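Adenylate kinase (Schistosoma mansoni, PDB 3UMF) catalyses the reversible transfer of a phosphoryl group between adenine nucleotides, converting ATP and AMP into two molecules of ADP. Local coordinates at residues F33-P38 against L134-F139; F53-L58 against H110-G115; P117-Q122 against N175-P180. One frame throughout, in Å; residues are numbered along the deposited sequence.

Interactions 1 and 2 lie in one parallel sheet, their centres about 12 Å apart. Strand 30-35 of interaction 1 runs between strands 110-114 and 135-140, and 110-114 also pairs with the edge strand 56-58 in interaction 2. Interaction 3 lies beyond the sheet, joining the loop before helix 120-129 to the break between helices 161-177 and 179-186; its centre is about 11 Å from interaction 1 and 20 Å from interaction 2. Along the chain, both segments of interaction 2 fall between those of interaction 1, whereas interactions 1 and 3 alternate. The P-loop after strand 30-35 and the loop after strand 110-114 leave the sheet from neighbouring strands, as in P-loop kinases.

Interaction 1: residues F33-P38 against L134-F139; sequences FVLGGP and LCVINF
Phe33 and Leu35 have more surface buried than any other residue of the pairing, and they project to the same side of the sheet as Val136 and Asn138. CG2 of Val136 sits 3.9 Å from CB of Phe33 and just as far from CD2 of its ring, meeting the ring at its edge. Phe33 keeps CG beside its backbone N (chi1 -69°), which leads the ring away from strand 135-140 to an edge-to-face meeting with Phe126. The Leu35 side chain makes a looser contact, CD1 lying 4.5 Å from Val136 CG1, though as much of the residue is covered as of Phe33. Tyr185 and Ile182 of helix 179-186 cover this largely apolar side, where a flat ring, a branched leucine and a compact valine fill the buried layer and Asn138, beside Ile182, is the polar exception.

Phe33 and Leu35 each use both backbone N-H and C=O on the partner strand. Leu35 N gives a nearly straight bond to Ile137 O (178°). Phe33 N to Cys135 O is more bent (143°), and Ile137 N and Phe139 N return bonds to Phe33 O and Leu35 O. The Val34 side chain points to the other face, while its backbone bonds outward to Ile113 of strand 110-114, as befits a central strand of the parallel sheet in a P-loop kinase. Gly36, Gly37 and Pro38 open the glycine-rich P-loop leading into helix 42-53.

On that other face, CG1 of Val34 approaches the Phe139 ring in its plane, 3.7 Å from CE2. Ile137 CG2 lies over one face of that ring, and Lys42 and Gln45 also touch it. Beyond the last direct bond a water continues the connection, accepting from Gly37 N at 2.9 Å and donating to Phe139 O at 2.6 Å.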
ATOM      1  N   PHE A  33      -4.613   2.447   4.036  1.00 30.44           N
ATOM      2  CA  PHE A  33      -3.800   1.366   3.498  1.00 28.35           C
ATOM      3  C   PHE A  33      -4.289   1.032   2.086  1.00 31.14           C
ATOM      4  O   PHE A  33      -5.493   0.952   1.846  1.00 26.31           O
ATOM      5  CB  PHE A  33      -3.904   0.128   4.393  1.00 27.07           C
ATOM      6  CG  PHE A  33      -3.250   0.289   5.746  1.00 36.23           C
ATOM      7  CD1 PHE A  33      -2.165   1.133   5.922  1.00 34.16           C
ATOM      8  CD2 PHE A  33      -3.720  -0.422   6.843  1.00 38.91           C
ATOM      9  CE1 PHE A  33      -1.564   1.265   7.166  1.00 36.77           C
ATOM     10  CE2 PHE A  33      -3.121  -0.295   8.088  1.00 39.53           C
ATOM     11  CZ  PHE A  33      -2.043   0.552   8.248  1.00 34.86           C
ATOM     12  N   VAL A  34      -3.361   0.843   1.154  1.00 26.15           N
ATOM     13  CA  VAL A  34      -3.724   0.477  -0.215  1.00 25.00           C
ATOM     14  C   VAL A  34      -3.076  -0.842  -0.636  1.00 26.57           C
ATOM     15  O   VAL A  34      -1.849  -0.990  -0.601  1.00 27.47           O
ATOM     16  CB  VAL A  34      -3.356   1.591  -1.222  1.00 37.57           C
ATOM     17  CG1 VAL A  34      -3.728   1.173  -2.640  1.00 37.89           C
ATOM     18  CG2 VAL A  34      -4.057   2.886  -0.851  1.00 32.82           C
ATOM     19  N   LEU A  35      -3.912  -1.797  -1.029  1.00 20.68           N
ATOM     20  CA  LEU A  35      -3.443  -3.109  -1.462  1.00 22.78           C
ATOM     21  C   LEU A  35      -3.837  -3.397  -2.907  1.00 21.41           C
ATOM     22  O   LEU A  35      -4.912  -3.003  -3.357  1.00 22.00           O
ATOM     23  CB  LEU A  35      -4.012  -4.205  -0.552  1.00 30.57           C
ATOM     24  CG  LEU A  35      -3.366  -4.355   0.829  1.00 40.07           C
ATOM     25  CD1 LEU A  35      -3.994  -5.520   1.578  1.00 36.17           C
ATOM     26  CD2 LEU A  35      -1.862  -4.549   0.693  1.00 43.36           C
ATOM     27  N   GLY A  36      -2.960  -4.088  -3.626  1.00 22.29           N
ATOM     28  CA  GLY A  36      -3.227  -4.460  -5.002  1.00 27.89           C
ATOM     29  C   GLY A  36      -2.081  -5.242  -5.609  1.00 29.87           C
ATOM     30  O   GLY A  36      -0.930  -4.800  -5.583  1.00 31.80           O
ATOM     31  N   GLY A  37      -2.396  -6.411  -6.159  1.00 26.25           N
ATOM     32  CA  GLY A  37      -1.385  -7.259  -6.759  1.00 24.61           C
ATOM     33  C   GLY A  37      -1.228  -6.983  -8.240  1.00 21.98           C
ATOM     34  O   GLY A  37      -1.656  -5.934  -8.724  1.00 29.36           O
ATOM     35  N   PRO A  38      -0.607  -7.926  -8.970  1.00 26.51           N
ATOM     36  CA  PRO A  38      -0.408  -7.795 -10.420  1.00 24.25           C
ATOM     37  C   PRO A  38      -1.747  -7.646 -11.141  1.00 25.84           C
ATOM     38  O   PRO A  38      -2.673  -8.413 -10.866  1.00 25.11           O
ATOM     39  CB  PRO A  38       0.250  -9.125 -10.804  1.00 28.23           C
ATOM     40  CG  PRO A  38       0.884  -9.619  -9.532  1.00 26.84           C
ATOM     41  CD  PRO A  38      -0.045  -9.181  -8.440  1.00 24.20           C
ATOM     42  N   LEU A 134      -7.689   4.418   8.905  1.00 35.28           N
ATOM     43  CA  LEU A 134      -9.057   4.823   8.628  1.00 40.26           C
ATOM     44  C   LEU A 134      -9.776   3.707   7.876  1.00 36.63           C
ATOM     45  O   LEU A 134     -10.881   3.305   8.242  1.00 32.29           O
ATOM     46  CB  LEU A 134      -9.065   6.112   7.806  1.00 35.31           C
ATOM     47  CG  LEU A 134     -10.419   6.572   7.266  1.00 32.08           C
ATOM     48  CD1 LEU A 134     -11.375   6.916   8.400  1.00 31.91           C
ATOM     49  CD2 LEU A 134     -10.229   7.758   6.338  1.00 37.91           C
ATOM     50  N   CYS A 135      -9.132   3.208   6.828  1.00 35.72           N
ATOM     51  CA  CYS A 135      -9.677   2.115   6.033  1.00 34.97           C
ATOM     52  C   CYS A 135      -8.595   1.475   5.175  1.00 35.18           C
ATOM     53  O   CYS A 135      -7.463   1.959   5.120  1.00 34.93           O
ATOM     54  CB  CYS A 135     -10.822   2.616   5.142  1.00 35.76           C
ATOM     55  SG  CYS A 135     -10.333   3.830   3.888  1.00 35.89           S
ATOM     56  N   VAL A 136      -8.956   0.379   4.519  1.00 30.45           N
ATOM     57  CA  VAL A 136      -8.078  -0.291   3.579  1.00 33.49           C
ATOM     58  C   VAL A 136      -8.772  -0.339   2.225  1.00 30.78           C
ATOM     59  O   VAL A 136      -9.932  -0.737   2.130  1.00 32.50           O
ATOM     60  CB  VAL A 136      -7.767  -1.733   4.036  1.00 33.55           C
ATOM     61  CG1 VAL A 136      -6.871  -2.438   3.024  1.00 33.21           C
ATOM     62  CG2 VAL A 136      -7.122  -1.728   5.413  1.00 32.70           C
ATOM     63  N   ILE A 137      -8.076   0.094   1.181  1.00 24.98           N
ATOM     64  CA  ILE A 137      -8.593  -0.049  -0.174  1.00 25.31           C
ATOM     65  C   ILE A 137      -7.957  -1.272  -0.810  1.00 25.70           C
ATOM     66  O   ILE A 137      -6.741  -1.324  -1.007  1.00 28.39           O
ATOM     67  CB  ILE A 137      -8.295   1.189  -1.047  1.00 25.54           C
ATOM     68  CG1 ILE A 137      -8.761   2.464  -0.343  1.00 27.80           C
ATOM     69  CG2 ILE A 137      -8.978   1.062  -2.398  1.00 30.57           C
ATOM     70  CD1 ILE A 137      -8.465   3.728  -1.124  1.00 26.98           C
ATOM     71  N   ASN A 138      -8.779  -2.268  -1.109  1.00 26.03           N
ATOM     72  CA  ASN A 138      -8.307  -3.470  -1.776  1.00 23.91           C
ATOM     73  C   ASN A 138      -8.730  -3.453  -3.239  1.00 27.27           C
ATOM     74  O   ASN A 138      -9.905  -3.652  -3.550  1.00 26.16           O
ATOM     75  CB  ASN A 138      -8.856  -4.718  -1.074  1.00 23.96           C
ATOM     76  CG  ASN A 138      -8.370  -6.012  -1.706  1.00 32.06           C
ATOM     77  OD1 ASN A 138      -7.336  -6.044  -2.377  1.00 34.47           O
ATOM     78  ND2 ASN A 138      -9.117  -7.091  -1.489  1.00 33.12           N
ATOM     79  N   PHE A 139      -7.779  -3.194  -4.132  1.00 22.96           N
ATOM     80  CA  PHE A 139      -8.047  -3.213  -5.568  1.00 27.20           C
ATOM     81  C   PHE A 139      -8.005  -4.652  -6.070  1.00 32.79           C
ATOM     82  O   PHE A 139      -6.939  -5.176  -6.402  1.00 34.76           O
ATOM     83  CB  PHE A 139      -7.035  -2.351  -6.328  1.00 25.82           C
ATOM     84  CG  PHE A 139      -7.219  -0.872  -6.115  1.00 29.52           C
ATOM     85  CD1 PHE A 139      -8.277  -0.202  -6.706  1.00 28.68           C
ATOM     86  CD2 PHE A 139      -6.332  -0.149  -5.329  1.00 24.30           C
ATOM     87  CE1 PHE A 139      -8.451   1.158  -6.516  1.00 29.13           C
ATOM     88  CE2 PHE A 139      -6.500   1.212  -5.137  1.00 27.64           C
ATOM     89  CZ  PHE A 139      -7.563   1.866  -5.729  1.00 28.35           C
TER
HETATM   90  O   HOH W   1      -5.230  -7.171  -6.179  1.00 31.19           O

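Interaction 2: residues F53-L58 against H110-G115; sequences FHFNHL and HFLIDG
The edge of the parallel sheet is made here, with Asn56, His57 and Leu58 pairing in register with Phe111, Leu112 and Ile113. Asn56 and Leu58 supply the backbone bonds from the edge strand; Leu58 N meets Leu112 O at 2.9 Å, and Leu58 O accepts from Asp114 N.

Just before the strand, Phe55 turns its ring into the contact. Its CD1 lies 3.4 Å from CB of His110, and CE1 sits over one face of the imidazole, the two ring planes inclined at 35°. The other ortho carbon of the ring, Phe55 CD2, lies 3.5 Å from Leu112 CG. A broad aromatic can thus span two residues of the neighbouring strand.

Leu58 fills the side of the sheet where Phe111 and Ile113 also project. Its CD1 lies 3.7 Å from Phe111 CD2 and 4.0 Å from Ile113 CD1, against Ala100 and Met101 of helix 90-104, so a branched aliphatic chain suits this buried position.

On the other side, His57 has CG anti to its backbone N (chi1 -169°), which carries the imidazole along to Asp114. His57 NE2 donates to the anti lone pair of Asp114 OD2 at 3.2 Å, a bent bond (144°), with the carboxylate nearly coplanar with the ring. The other oxygen, Asp114 OD1, forms a salt bridge with Lys42 of the P-loop. An aspartate ending the strand next to the P-loop strand and paired with the P-loop lysine is consistent with the Walker B position of P-loop kinases.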
ATOM      1  N   PHE A  53      -7.152  14.708  -4.216  1.00 36.28           N
ATOM      2  CA  PHE A  53      -7.343  14.995  -2.793  1.00 38.59           C
ATOM      3  C   PHE A  53      -6.142  15.601  -2.071  1.00 36.06           C
ATOM      4  O   PHE A  53      -6.261  15.990  -0.910  1.00 41.47           O
ATOM      5  CB  PHE A  53      -7.782  13.729  -2.052  1.00 36.13           C
ATOM      6  CG  PHE A  53      -9.147  13.240  -2.428  1.00 41.08           C
ATOM      7  CD1 PHE A  53     -10.284  13.893  -1.979  1.00 47.32           C
ATOM      8  CD2 PHE A  53      -9.294  12.117  -3.222  1.00 38.69           C
ATOM      9  CE1 PHE A  53     -11.549  13.436  -2.327  1.00 46.34           C
ATOM     10  CE2 PHE A  53     -10.551  11.656  -3.571  1.00 41.87           C
ATOM     11  CZ  PHE A  53     -11.680  12.315  -3.123  1.00 43.96           C
ATOM     12  N   HIS A  54      -4.997  15.657  -2.746  1.00 42.64           N
ATOM     13  CA  HIS A  54      -3.767  16.207  -2.167  1.00 47.10           C
ATOM     14  C   HIS A  54      -3.268  15.359  -0.995  1.00 46.65           C
ATOM     15  O   HIS A  54      -2.636  15.870  -0.067  1.00 39.38           O
ATOM     16  CB  HIS A  54      -3.963  17.669  -1.746  1.00 49.11           C
ATOM     17  CG  HIS A  54      -4.715  18.488  -2.753  1.00 57.17           C
ATOM     18  ND1 HIS A  54      -4.574  18.308  -4.112  1.00 60.71           N
ATOM     19  CD2 HIS A  54      -5.619  19.481  -2.594  1.00 65.61           C
ATOM     20  CE1 HIS A  54      -5.358  19.161  -4.749  1.00 61.77           C
ATOM     21  NE2 HIS A  54      -6.001  19.884  -3.853  1.00 67.98           N
ATOM     22  N   PHE A  55      -3.555  14.060  -1.043  1.00 42.76           N
ATOM     23  CA  PHE A  55      -3.091  13.126  -0.023  1.00 38.40           C
ATOM     24  C   PHE A  55      -1.569  13.093   0.021  1.00 38.02           C
ATOM     25  O   PHE A  55      -0.914  13.245  -1.007  1.00 41.64           O
ATOM     26  CB  PHE A  55      -3.586  11.705  -0.341  1.00 39.43           C
ATOM     27  CG  PHE A  55      -5.065  11.497  -0.132  1.00 43.02           C
ATOM     28  CD1 PHE A  55      -5.808  12.375   0.641  1.00 47.29           C
ATOM     29  CD2 PHE A  55      -5.708  10.412  -0.706  1.00 42.38           C
ATOM     30  CE1 PHE A  55      -7.168  12.165   0.838  1.00 51.44           C
ATOM     31  CE2 PHE A  55      -7.065  10.203  -0.518  1.00 44.95           C
ATOM     32  CZ  PHE A  55      -7.795  11.080   0.253  1.00 47.57           C
ATOM     33  N   ASN A  56      -1.000  12.896   1.207  1.00 37.36           N
ATOM     34  CA  ASN A  56       0.408  12.511   1.287  1.00 38.50           C
ATOM     35  C   ASN A  56       0.539  11.079   0.776  1.00 39.23           C
ATOM     36  O   ASN A  56      -0.317  10.236   1.045  1.00 45.57           O
ATOM     37  CB  ASN A  56       0.936  12.621   2.715  1.00 39.17           C
ATOM     38  CG  ASN A  56       0.980  14.057   3.213  1.00 45.67           C
ATOM     39  OD1 ASN A  56       0.245  14.434   4.127  1.00 50.12           O
ATOM     40  ND2 ASN A  56       1.850  14.864   2.614  1.00 43.26           N
ATOM     41  N   HIS A  57       1.597  10.805   0.023  1.00 39.60           N
ATOM     42  CA  HIS A  57       1.784   9.482  -0.555  1.00 41.40           C
ATOM     43  C   HIS A  57       3.087   8.871  -0.048  1.00 41.88           C
ATOM     44  O   HIS A  57       4.174   9.385  -0.317  1.00 42.45           O
ATOM     45  CB  HIS A  57       1.765   9.560  -2.085  1.00 53.32           C
ATOM     46  CG  HIS A  57       1.690   8.227  -2.766  1.00 64.89           C
ATOM     47  ND1 HIS A  57       1.731   8.092  -4.135  1.00 70.49           N
ATOM     48  CD2 HIS A  57       1.576   6.972  -2.268  1.00 67.33           C
ATOM     49  CE1 HIS A  57       1.648   6.812  -4.454  1.00 69.95           C
ATOM     50  NE2 HIS A  57       1.554   6.112  -3.338  1.00 69.02           N
ATOM     51  N   LEU A  58       2.967   7.778   0.698  1.00 38.25           N
ATOM     52  CA  LEU A  58       4.128   7.130   1.293  1.00 33.70           C
ATOM     53  C   LEU A  58       4.284   5.703   0.784  1.00 29.81           C
ATOM     54  O   LEU A  58       3.302   4.983   0.617  1.00 28.02           O
ATOM     55  CB  LEU A  58       3.999   7.097   2.821  1.00 31.53           C
ATOM     56  CG  LEU A  58       3.871   8.409   3.601  1.00 42.23           C
ATOM     57  CD1 LEU A  58       3.731   8.109   5.087  1.00 39.98           C
ATOM     58  CD2 LEU A  58       5.060   9.323   3.345  1.00 41.31           C
ATOM     59  N   HIS A 110      -4.214  13.377   5.741  1.00 44.18           N
ATOM     60  CA  HIS A 110      -4.404  12.070   5.110  1.00 42.22           C
ATOM     61  C   HIS A 110      -3.096  11.487   4.582  1.00 37.36           C
ATOM     62  O   HIS A 110      -2.230  12.209   4.088  1.00 41.96           O
ATOM     63  CB  HIS A 110      -5.415  12.146   3.963  1.00 43.70           C
ATOM     64  CG  HIS A 110      -6.762  12.663   4.360  1.00 46.74           C
ATOM     65  ND1 HIS A 110      -7.058  14.008   4.406  1.00 54.23           N
ATOM     66  CD2 HIS A 110      -7.900  12.014   4.701  1.00 49.00           C
ATOM     67  CE1 HIS A 110      -8.318  14.166   4.771  1.00 57.95           C
ATOM     68  NE2 HIS A 110      -8.852  12.972   4.955  1.00 54.52           N
ATOM     69  N   PHE A 111      -2.975  10.169   4.680  1.00 30.92           N
ATOM     70  CA  PHE A 111      -1.820   9.455   4.162  1.00 33.44           C
ATOM     71  C   PHE A 111      -2.274   8.219   3.403  1.00 34.62           C
ATOM     72  O   PHE A 111      -2.998   7.384   3.947  1.00 32.91           O
ATOM     73  CB  PHE A 111      -0.893   9.036   5.308  1.00 28.53           C
ATOM     74  CG  PHE A 111      -0.226  10.186   6.003  1.00 33.29           C
ATOM     75  CD1 PHE A 111      -0.857  10.847   7.044  1.00 36.19           C
ATOM     76  CD2 PHE A 111       1.037  10.610   5.613  1.00 30.73           C
ATOM     77  CE1 PHE A 111      -0.243  11.911   7.682  1.00 35.07           C
ATOM     78  CE2 PHE A 111       1.655  11.676   6.252  1.00 31.77           C
ATOM     79  CZ  PHE A 111       1.014  12.323   7.285  1.00 32.88           C
ATOM     80  N   LEU A 112      -1.867   8.123   2.141  1.00 30.79           N
ATOM     81  CA  LEU A 112      -2.005   6.886   1.386  1.00 31.44           C
ATOM     82  C   LEU A 112      -0.716   6.098   1.551  1.00 32.12           C
ATOM     83  O   LEU A 112       0.353   6.569   1.154  1.00 33.07           O
ATOM     84  CB  LEU A 112      -2.218   7.176  -0.104  1.00 33.91           C
ATOM     85  CG  LEU A 112      -3.606   7.560  -0.617  1.00 35.92           C
ATOM     86  CD1 LEU A 112      -3.542   7.870  -2.107  1.00 43.41           C
ATOM     87  CD2 LEU A 112      -4.599   6.446  -0.356  1.00 37.40           C
ATOM     88  N   ILE A 113      -0.801   4.916   2.150  1.00 30.38           N
ATOM     89  CA  ILE A 113       0.362   4.039   2.226  1.00 32.91           C
ATOM     90  C   ILE A 113       0.260   2.991   1.129  1.00 33.58           C
ATOM     91  O   ILE A 113      -0.579   2.090   1.194  1.00 30.21           O
ATOM     92  CB  ILE A 113       0.482   3.323   3.582  1.00 33.76           C
ATOM     93  CG1 ILE A 113      -0.023   4.212   4.721  1.00 36.55           C
ATOM     94  CG2 ILE A 113       1.925   2.877   3.807  1.00 33.75           C
ATOM     95  CD1 ILE A 113       0.854   5.401   5.028  1.00 34.25           C
ATOM     96  N   ASP A 114       1.132   3.107   0.135  1.00 33.57           N
ATOM     97  CA  ASP A 114       1.067   2.275  -1.059  1.00 37.30           C
ATOM     98  C   ASP A 114       1.675   0.896  -0.814  1.00 38.04           C
ATOM     99  O   ASP A 114       2.847   0.780  -0.447  1.00 37.47           O
ATOM    100  CB  ASP A 114       1.787   2.982  -2.216  1.00 42.68           C
ATOM    101  CG  ASP A 114       1.426   2.412  -3.577  1.00 57.42           C
ATOM    102  OD1 ASP A 114       1.358   1.174  -3.710  1.00 54.85           O
ATOM    103  OD2 ASP A 114       1.212   3.206  -4.518  1.00 66.73           O
ATOM    104  N   GLY A 115       0.870  -0.145  -1.010  1.00 33.91           N
ATOM    105  CA  GLY A 115       1.336  -1.517  -0.888  1.00 32.08           C
ATOM    106  C   GLY A 115       1.669  -1.923   0.538  1.00 39.37           C
ATOM    107  O   GLY A 115       2.627  -2.661   0.772  1.00 40.12           O
TER

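Interaction 3: residues P117-Q122 against N175-P180; sequences PRELDQ and NELTKP
Leu177 and Glu119 meet through carbon, their side chains slanting past each other. At the end of helix 161-177, a chi1 of -178° swings CG of Leu177 away from the backbone N, and the chain reaches across to bring CD1 to 4.0 Å from CG of Glu119. Its other methyl, CD2, comes within 4.2 Å of Arg118 NH2, approaching the guanidinium at a slant. Leu177 thus touches both the aliphatic part of one charged residue and the charged tip of another.

Thr178 stands at the break between helices 161-177 and 179-186. Its chi1 of 62° sets OG1 between the backbone N and the carbonyl carbon, where the hydroxyl bonds back to Phe174 O, and leaves CG2 beside the N, 3.6 Å from Arg118 O. The branched threonine serves two ends here: a polar arm for its own helix and a methyl for the neighbour. Farther along, Leu120 CD1 approaches Pro180 O at 4.3 Å.

The facing turn is held from within. Glu119 is the N-cap residue of helix 120-129, and Gln122 OE1 accepts from Arg118 N at 2.7 Å and, weakly, from Glu119 N.

With no polar bond between the two segments, what joins them is van der Waals packing near the surface, a less directional kind of contact than the backbone pairing of strands.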
ATOM      1  N   PRO A 117      -0.463  -2.708   4.555  1.00 36.50           N
ATOM      2  CA  PRO A 117       0.464  -3.780   4.928  1.00 35.74           C
ATOM      3  C   PRO A 117       0.253  -5.021   4.068  1.00 39.93           C
ATOM      4  O   PRO A 117      -0.875  -5.320   3.682  1.00 43.42           O
ATOM      5  CB  PRO A 117       0.053  -4.087   6.366  1.00 36.41           C
ATOM      6  CG  PRO A 117      -1.421  -3.859   6.367  1.00 38.07           C
ATOM      7  CD  PRO A 117      -1.671  -2.720   5.401  1.00 38.80           C
ATOM      8  N   ARG A 118       1.329  -5.745   3.782  1.00 40.27           N
ATOM      9  CA  ARG A 118       1.223  -6.970   2.999  1.00 39.38           C
ATOM     10  C   ARG A 118       0.962  -8.174   3.903  1.00 43.90           C
ATOM     11  O   ARG A 118       0.477  -9.208   3.445  1.00 42.47           O
ATOM     12  CB  ARG A 118       2.487  -7.183   2.163  1.00 44.74           C
ATOM     13  CG  ARG A 118       2.740  -6.087   1.131  1.00 47.23           C
ATOM     14  CD  ARG A 118       4.058  -6.297   0.394  1.00 59.02           C
ATOM     15  NE  ARG A 118       4.062  -7.519  -0.406  1.00 74.37           N
ATOM     16  CZ  ARG A 118       3.720  -7.578  -1.690  1.00 79.54           C
ATOM     17  NH1 ARG A 118       3.343  -6.480  -2.331  1.00 77.13           N
ATOM     18  NH2 ARG A 118       3.757  -8.735  -2.336  1.00 85.04           N
ATOM     19  N   GLU A 119       1.285  -8.031   5.185  1.00 32.54           N
ATOM     20  CA  GLU A 119       1.094  -9.106   6.155  1.00 36.49           C
ATOM     21  C   GLU A 119       0.454  -8.582   7.443  1.00 40.87           C
ATOM     22  O   GLU A 119       0.503  -7.382   7.727  1.00 39.18           O
ATOM     23  CB  GLU A 119       2.422  -9.816   6.444  1.00 40.01           C
ATOM     24  CG  GLU A 119       3.054 -10.463   5.212  1.00 42.07           C
ATOM     25  CD  GLU A 119       4.406 -11.096   5.489  1.00 50.53           C
ATOM     26  OE1 GLU A 119       4.519 -11.860   6.470  1.00 56.57           O
ATOM     27  OE2 GLU A 119       5.352 -10.836   4.715  1.00 55.18           O
ATOM     28  N   LEU A 120      -0.140  -9.486   8.217  1.00 34.44           N
ATOM     29  CA  LEU A 120      -0.919  -9.106   9.392  1.00 46.56           C
ATOM     30  C   LEU A 120      -0.097  -8.395  10.467  1.00 44.48           C
ATOM     31  O   LEU A 120      -0.575  -7.447  11.093  1.00 41.40           O
ATOM     32  CB  LEU A 120      -1.626 -10.330   9.983  1.00 49.33           C
ATOM     33  CG  LEU A 120      -2.651 -10.048  11.082  1.00 48.63           C
ATOM     34  CD1 LEU A 120      -3.587  -8.940  10.644  1.00 41.27           C
ATOM     35  CD2 LEU A 120      -3.435 -11.306  11.420  1.00 54.64           C
ATOM     36  N   ASP A 121       1.135  -8.852  10.683  1.00 41.15           N
ATOM     37  CA  ASP A 121       1.998  -8.250  11.695  1.00 45.50           C
ATOM     38  C   ASP A 121       2.294  -6.789  11.371  1.00 40.89           C
ATOM     39  O   ASP A 121       2.360  -5.950  12.267  1.00 42.90           O
ATOM     40  CB  ASP A 121       3.295  -9.053  11.861  1.00 56.66           C
ATOM     41  CG  ASP A 121       4.054  -9.227  10.553  1.00 65.51           C
ATOM     42  OD1 ASP A 121       3.534  -8.826   9.492  1.00 66.69           O
ATOM     43  OD2 ASP A 121       5.173  -9.779  10.588  1.00 71.15           O
ATOM     44  N   GLN A 122       2.452  -6.495  10.083  1.00 37.37           N
ATOM     45  CA  GLN A 122       2.712  -5.133   9.626  1.00 37.62           C
ATOM     46  C   GLN A 122       1.552  -4.197   9.960  1.00 41.22           C
ATOM     47  O   GLN A 122       1.762  -3.048  10.350  1.00 43.67           O
ATOM     48  CB  GLN A 122       2.977  -5.120   8.116  1.00 33.67           C
ATOM     49  CG  GLN A 122       4.160  -5.968   7.674  1.00 38.43           C
ATOM     50  CD  GLN A 122       4.330  -5.985   6.166  1.00 45.38           C
ATOM     51  OE1 GLN A 122       3.492  -5.464   5.430  1.00 48.55           O
ATOM     52  NE2 GLN A 122       5.421  -6.582   5.700  1.00 48.66           N
ATOM     53  N   ASN A 175      -1.938 -13.108  -3.664  1.00 21.70           N
ATOM     54  CA  ASN A 175      -3.310 -13.380  -3.243  1.00 27.48           C
ATOM     55  C   ASN A 175      -3.357 -14.181  -1.941  1.00 29.64           C
ATOM     56  O   ASN A 175      -4.128 -13.865  -1.035  1.00 35.66           O
ATOM     57  CB  ASN A 175      -4.071 -14.109  -4.358  1.00 29.95           C
ATOM     58  CG  ASN A 175      -5.505 -14.438  -3.977  1.00 41.84           C
ATOM     59  OD1 ASN A 175      -6.395 -13.592  -4.070  1.00 48.60           O
ATOM     60  ND2 ASN A 175      -5.737 -15.682  -3.562  1.00 38.50           N
ATOM     61  N   GLU A 176      -2.518 -15.209  -1.849  1.00 22.56           N
ATOM     62  CA  GLU A 176      -2.452 -16.044  -0.656  1.00 26.41           C
ATOM     63  C   GLU A 176      -1.806 -15.306   0.515  1.00 25.80           C
ATOM     64  O   GLU A 176      -2.276 -15.392   1.653  1.00 26.53           O
ATOM     65  CB  GLU A 176      -1.665 -17.322  -0.951  1.00 24.32           C
ATOM     66  CG  GLU A 176      -1.554 -18.276   0.229  1.00 34.02           C
ATOM     67  CD  GLU A 176      -2.874 -18.948   0.568  1.00 40.67           C
ATOM     68  OE1 GLU A 176      -3.741 -19.053  -0.325  1.00 39.92           O
ATOM     69  OE2 GLU A 176      -3.045 -19.374   1.729  1.00 46.28           O
ATOM     70  N   LEU A 177      -0.728 -14.585   0.229  1.00 25.78           N
ATOM     71  CA  LEU A 177       0.018 -13.873   1.257  1.00 28.14           C
ATOM     72  C   LEU A 177      -0.853 -12.870   2.009  1.00 26.84           C
ATOM     73  O   LEU A 177      -0.747 -12.741   3.224  1.00 28.11           O
ATOM     74  CB  LEU A 177       1.211 -13.146   0.626  1.00 32.19           C
ATOM     75  CG  LEU A 177       2.141 -12.387   1.579  1.00 36.74           C
ATOM     76  CD1 LEU A 177       2.946 -13.363   2.427  1.00 37.33           C
ATOM     77  CD2 LEU A 177       3.059 -11.442   0.814  1.00 28.22           C
ATOM     78  N   THR A 178      -1.728 -12.180   1.284  1.00 25.93           N
ATOM     79  CA  THR A 178      -2.497 -11.082   1.865  1.00 27.46           C
ATOM     80  C   THR A 178      -3.866 -11.488   2.419  1.00 26.81           C
ATOM     81  O   THR A 178      -4.602 -10.642   2.923  1.00 26.31           O
ATOM     82  CB  THR A 178      -2.688  -9.922   0.856  1.00 27.61           C
ATOM     83  OG1 THR A 178      -3.427 -10.389  -0.277  1.00 31.66           O
ATOM     84  CG2 THR A 178      -1.339  -9.387   0.392  1.00 26.36           C
ATOM     85  N   LYS A 179      -4.207 -12.772   2.330  1.00 24.41           N
ATOM     86  CA  LYS A 179      -5.508 -13.250   2.814  1.00 30.12           C
ATOM     87  C   LYS A 179      -5.812 -12.932   4.285  1.00 28.84           C
ATOM     88  O   LYS A 179      -6.871 -12.378   4.577  1.00 29.03           O
ATOM     89  CB  LYS A 179      -5.701 -14.750   2.540  1.00 30.95           C
ATOM     90  CG  LYS A 179      -6.249 -15.074   1.163  1.00 35.82           C
ATOM     91  CD  LYS A 179      -6.394 -16.581   0.986  1.00 42.49           C
ATOM     92  CE  LYS A 179      -6.880 -16.935  -0.409  1.00 47.16           C
ATOM     93  NZ  LYS A 179      -6.830 -18.407  -0.643  1.00 55.99           N
ATOM     94  N   PRO A 180      -4.898 -13.277   5.215  1.00 32.01           N
ATOM     95  CA  PRO A 180      -5.271 -12.989   6.607  1.00 28.73           C
ATOM     96  C   PRO A 180      -5.294 -11.499   6.956  1.00 30.49           C
ATOM     97  O   PRO A 180      -6.033 -11.115   7.861  1.00 26.71           O
ATOM     98  CB  PRO A 180      -4.203 -13.723   7.426  1.00 33.92           C
ATOM     99  CG  PRO A 180      -3.055 -13.886   6.509  1.00 41.73           C
ATOM    100  CD  PRO A 180      -3.626 -14.019   5.129  1.00 36.10           C
TER